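PDB 1TAF: transcription initiation factor TFIID subunit 6, which serves as a subunit of the general transcription factor TFIID, which mediates promoter responses to activators and repressors, here represented by its histone-fold domain. Local coordinates for residues B[1-12]-B[30-41]. Residues are numbered along the deposited sequence; the frame is centred on the assembly and turned at random.
Sequences MLYGSSISAESM and KELAEDVSIKLK. With ZN (zinc ion), chain G.
Residues 5-8, extended, and Ala9 at the start of the next helix run antiparallel along residues 30-41 of the long helix, the CA atoms of Ser6 and Ala9 lying 5.1 Å from that of Ser37 and 4.8 Å from that of Lys30. Ile7 N donates to Ser37 OG at 2.8 Å, with 150° at the hydrogen, and this hydroxyl donates in turn to Ala33 O one turn back, which also takes the N-H of Ser37. Lys41 stretches past Leu2, then bends at its last torsion (chi4 -91°), turning NZ to Ser5 O at 2.7 Å and Tyr3 O at 3.0 Å, both in the carbonyl planes. Replacing Lys41 by an alanine removes the amine, which would probably leave both carbonyls without this donor and the loop around Gly4 freer to move. In this histone fold, which pairs with the chain of another protein, the contact lays the N-terminal arm and the start of helix 9-18 on the long central helix 26-53. Ile7 meets Leu40 crosswise, CG1 to CD1 3.8 Å. Met12, bent at chi2 and chi3, sets CG on Ala33 CB and SD against Leu32 CB; an apolar side chain of that other chain also covers it. Leu2 CD1 sits against Ile38 CG1. Glu31 and Asp35, pointing away from the arm, bind zinc with a water.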
loop_
_atom_site.group_PDB
_atom_site.type_symbol
_atom_site.label_atom_id
_atom_site.label_comp_id
_atom_site.label_asym_id
_atom_site.label_seq_id
_atom_site.Cartn_x
_atom_site.Cartn_y
_atom_site.Cartn_z
ATOM N N MET B 1 -22.707 -17.923 -0.952
ATOM C CA MET B 1 -21.925 -16.670 -1.160
ATOM C C MET B 1 -21.584 -16.475 -2.632
ATOM O O MET B 1 -22.202 -15.660 -3.316
ATOM C CB MET B 1 -20.629 -16.683 -0.331
ATOM C CG MET B 1 -20.794 -16.334 1.135
ATOM S SD MET B 1 -19.207 -16.317 2.008
ATOM C CE MET B 1 -19.017 -18.046 2.360
ATOM N N LEU B 2 -20.607 -17.241 -3.114
ATOM C CA LEU B 2 -20.158 -17.150 -4.501
ATOM C C LEU B 2 -20.738 -18.213 -5.422
ATOM O O LEU B 2 -20.880 -19.371 -5.036
ATOM C CB LEU B 2 -18.627 -17.222 -4.570
ATOM C CG LEU B 2 -17.811 -15.927 -4.610
ATOM C CD1 LEU B 2 -16.331 -16.264 -4.630
ATOM C CD2 LEU B 2 -18.173 -15.123 -5.846
ATOM N N TYR B 3 -21.133 -17.794 -6.618
ATOM C CA TYR B 3 -21.634 -18.722 -7.613
ATOM C C TYR B 3 -20.431 -18.963 -8.520
ATOM O O TYR B 3 -19.500 -18.150 -8.563
ATOM C CB TYR B 3 -22.783 -18.124 -8.419
ATOM C CG TYR B 3 -24.045 -17.828 -7.624
ATOM C CD1 TYR B 3 -24.510 -18.705 -6.636
ATOM C CD2 TYR B 3 -24.791 -16.678 -7.885
ATOM C CE1 TYR B 3 -25.694 -18.435 -5.929
ATOM C CE2 TYR B 3 -25.966 -16.399 -7.196
ATOM C CZ TYR B 3 -26.418 -17.275 -6.223
ATOM O OH TYR B 3 -27.607 -16.986 -5.573
ATOM N N GLY B 4 -20.430 -20.095 -9.209
ATOM C CA GLY B 4 -19.324 -20.410 -10.085
ATOM C C GLY B 4 -18.179 -21.014 -9.309
ATOM O O GLY B 4 -18.339 -21.394 -8.154
ATOM N N SER B 5 -17.016 -21.088 -9.940
ATOM C CA SER B 5 -15.840 -21.665 -9.319
ATOM C C SER B 5 -15.062 -20.724 -8.399
ATOM O O SER B 5 -15.137 -19.501 -8.501
ATOM C CB SER B 5 -14.916 -22.211 -10.394
ATOM O OG SER B 5 -15.621 -23.111 -11.227
ATOM N N SER B 6 -14.288 -21.318 -7.505
ATOM C CA SER B 6 -13.482 -20.545 -6.591
ATOM C C SER B 6 -12.271 -21.340 -6.142
ATOM O O SER B 6 -12.274 -22.566 -6.162
ATOM C CB SER B 6 -14.319 -20.112 -5.387
ATOM O OG SER B 6 -14.804 -21.228 -4.681
ATOM N N ILE B 7 -11.208 -20.621 -5.824
ATOM C CA ILE B 7 -9.969 -21.215 -5.343
ATOM C C ILE B 7 -10.275 -21.848 -3.984
ATOM O O ILE B 7 -11.042 -21.298 -3.196
ATOM C CB ILE B 7 -8.870 -20.119 -5.206
ATOM C CG1 ILE B 7 -8.485 -19.568 -6.596
ATOM C CG2 ILE B 7 -7.660 -20.650 -4.452
ATOM C CD1 ILE B 7 -7.888 -20.610 -7.568
ATOM N N SER B 8 -9.701 -23.012 -3.720
ATOM C CA SER B 8 -9.942 -23.703 -2.455
ATOM C C SER B 8 -9.233 -23.047 -1.279
ATOM O O SER B 8 -8.181 -22.413 -1.442
ATOM C CB SER B 8 -9.479 -25.162 -2.543
ATOM O OG SER B 8 -8.072 -25.226 -2.734
ATOM N N ALA B 9 -9.801 -23.226 -0.093
ATOM C CA ALA B 9 -9.215 -22.706 1.129
ATOM C C ALA B 9 -7.887 -23.424 1.374
ATOM O O ALA B 9 -6.971 -22.868 1.981
ATOM C CB ALA B 9 -10.145 -22.949 2.271
ATOM N N GLU B 10 -7.775 -24.655 0.870
ATOM C CA GLU B 10 -6.554 -25.451 1.020
ATOM C C GLU B 10 -5.353 -24.805 0.315
ATOM O O GLU B 10 -4.233 -24.800 0.837
ATOM C CB GLU B 10 -6.791 -26.866 0.501
ATOM C CG GLU B 10 -5.624 -27.798 0.702
ATOM C CD GLU B 10 -5.195 -27.901 2.158
ATOM O OE1 GLU B 10 -6.077 -27.845 3.054
ATOM O OE2 GLU B 10 -3.969 -28.033 2.402
ATOM N N SER B 11 -5.604 -24.209 -0.848
ATOM C CA SER B 11 -4.564 -23.533 -1.611
ATOM C C SER B 11 -3.981 -22.341 -0.853
ATOM O O SER B 11 -2.829 -21.980 -1.055
ATOM C CB SER B 11 -5.124 -23.051 -2.951
ATOM O OG SER B 11 -5.670 -24.129 -3.686
ATOM N N MET B 12 -4.783 -21.721 0.008
ATOM C CA MET B 12 -4.336 -20.569 0.799
ATOM C C MET B 12 -3.310 -21.028 1.823
ATOM O O MET B 12 -2.394 -20.291 2.178
ATOM C CB MET B 12 -5.517 -19.922 1.533
ATOM C CG MET B 12 -6.678 -19.503 0.644
ATOM S SD MET B 12 -6.253 -18.218 -0.529
ATOM C CE MET B 12 -5.903 -19.171 -1.998
ATOM N N LYS B 30 -10.665 -19.645 4.360
ATOM C CA LYS B 30 -11.915 -19.621 3.582
ATOM C C LYS B 30 -12.221 -18.204 3.100
ATOM O O LYS B 30 -12.665 -17.996 1.964
ATOM C CB LYS B 30 -13.110 -20.096 4.418
ATOM C CG LYS B 30 -12.965 -21.461 5.083
ATOM C CD LYS B 30 -12.844 -22.599 4.093
ATOM C CE LYS B 30 -12.429 -23.910 4.787
ATOM N NZ LYS B 30 -11.079 -23.827 5.452
ATOM N N GLU B 31 -12.012 -17.228 3.971
ATOM C CA GLU B 31 -12.275 -15.845 3.607
ATOM C C GLU B 31 -11.365 -15.418 2.464
ATOM O O GLU B 31 -11.822 -14.830 1.492
ATOM C CB GLU B 31 -12.069 -14.930 4.811
ATOM C CG GLU B 31 -12.307 -13.442 4.514
ATOM C CD GLU B 31 -13.760 -13.118 4.197
ATOM O OE1 GLU B 31 -14.653 -13.951 4.478
ATOM O OE2 GLU B 31 -14.015 -12.018 3.665
ATOM N N LEU B 32 -10.077 -15.717 2.594
ATOM C CA LEU B 32 -9.082 -15.378 1.584
ATOM C C LEU B 32 -9.339 -16.066 0.250
ATOM O O LEU B 32 -9.144 -15.466 -0.802
ATOM C CB LEU B 32 -7.681 -15.754 2.071
ATOM C CG LEU B 32 -6.791 -14.654 2.635
ATOM C CD1 LEU B 32 -5.497 -15.274 3.073
ATOM C CD2 LEU B 32 -6.531 -13.593 1.583
ATOM N N ALA B 33 -9.718 -17.339 0.298
ATOM C CA ALA B 33 -10.005 -18.102 -0.913
ATOM C C ALA B 33 -11.204 -17.485 -1.627
ATOM O O ALA B 33 -11.253 -17.416 -2.856
ATOM C CB ALA B 33 -10.293 -19.564 -0.575
ATOM N N GLU B 34 -12.164 -17.019 -0.838
ATOM C CA GLU B 34 -13.344 -16.406 -1.394
ATOM C C GLU B 34 -13.010 -15.050 -1.992
ATOM O O GLU B 34 -13.416 -14.736 -3.117
ATOM C CB GLU B 34 -14.383 -16.249 -0.316
ATOM C CG GLU B 34 -15.686 -15.761 -0.835
ATOM C CD GLU B 34 -16.716 -15.758 0.241
ATOM O OE1 GLU B 34 -16.784 -16.778 0.961
ATOM O OE2 GLU B 34 -17.427 -14.736 0.379
ATOM N N ASP B 35 -12.273 -14.252 -1.226
ATOM C CA ASP B 35 -11.854 -12.929 -1.655
ATOM C C ASP B 35 -11.015 -12.956 -2.922
ATOM O O ASP B 35 -11.279 -12.188 -3.850
ATOM C CB ASP B 35 -11.090 -12.242 -0.540
ATOM C CG ASP B 35 -11.988 -11.836 0.599
ATOM O OD1 ASP B 35 -13.231 -11.928 0.440
ATOM O OD2 ASP B 35 -11.460 -11.414 1.645
ATOM N N VAL B 36 -10.026 -13.847 -2.983
ATOM C CA VAL B 36 -9.189 -13.928 -4.172
ATOM C C VAL B 36 -9.977 -14.394 -5.401
ATOM O O VAL B 36 -9.701 -13.960 -6.519
ATOM C CB VAL B 36 -7.923 -14.811 -3.957
ATOM C CG1 VAL B 36 -8.259 -16.309 -4.030
ATOM C CG2 VAL B 36 -6.854 -14.437 -4.996
ATOM N N SER B 37 -10.971 -15.251 -5.183
ATOM C CA SER B 37 -11.811 -15.748 -6.264
ATOM C C SER B 37 -12.668 -14.614 -6.801
ATOM O O SER B 37 -12.907 -14.534 -8.003
ATOM C CB SER B 37 -12.687 -16.878 -5.766
ATOM O OG SER B 37 -11.865 -17.916 -5.292
ATOM N N ILE B 38 -13.117 -13.732 -5.909
ATOM C CA ILE B 38 -13.920 -12.578 -6.310
ATOM C C ILE B 38 -13.052 -11.631 -7.141
ATOM O O ILE B 38 -13.517 -11.064 -8.135
ATOM C CB ILE B 38 -14.485 -11.824 -5.083
ATOM C CG1 ILE B 38 -15.627 -12.630 -4.458
ATOM C CG2 ILE B 38 -14.960 -10.427 -5.478
ATOM C CD1 ILE B 38 -16.088 -12.088 -3.103
ATOM N N LYS B 39 -11.795 -11.475 -6.717
ATOM C CA LYS B 39 -10.816 -10.628 -7.401
ATOM C C LYS B 39 -10.504 -11.188 -8.781
ATOM O O LYS B 39 -10.424 -10.441 -9.761
ATOM C CB LYS B 39 -9.533 -10.547 -6.584
ATOM C CG LYS B 39 -9.507 -9.433 -5.578
ATOM C CD LYS B 39 -8.990 -8.164 -6.243
ATOM C CE LYS B 39 -8.896 -6.990 -5.267
ATOM N NZ LYS B 39 -8.171 -5.841 -5.903
ATOM N N LEU B 40 -10.328 -12.501 -8.853
ATOM C CA LEU B 40 -10.051 -13.178 -10.121
ATOM C C LEU B 40 -11.176 -12.958 -11.144
ATOM O O LEU B 40 -10.913 -12.684 -12.320
ATOM C CB LEU B 40 -9.852 -14.679 -9.890
ATOM C CG LEU B 40 -8.495 -15.087 -9.325
ATOM C CD1 LEU B 40 -8.547 -16.546 -8.887
ATOM C CD2 LEU B 40 -7.411 -14.877 -10.376
ATOM N N LYS B 41 -12.426 -13.071 -10.691
ATOM C CA LYS B 41 -13.581 -12.877 -11.565
ATOM C C LYS B 41 -13.624 -11.427 -12.057
ATOM O O LYS B 41 -13.903 -11.189 -13.228
ATOM C CB LYS B 41 -14.867 -13.276 -10.840
ATOM C CG LYS B 41 -14.955 -14.791 -10.513
ATOM C CD LYS B 41 -16.016 -15.039 -9.442
ATOM C CE LYS B 41 -15.933 -16.433 -8.800
ATOM N NZ LYS B 41 -16.744 -17.504 -9.454
HETATM ZN ZN ZN G . -12.857 -10.638 2.840
HETATM O O HOH W 1 -11.683 -9.681 4.309
#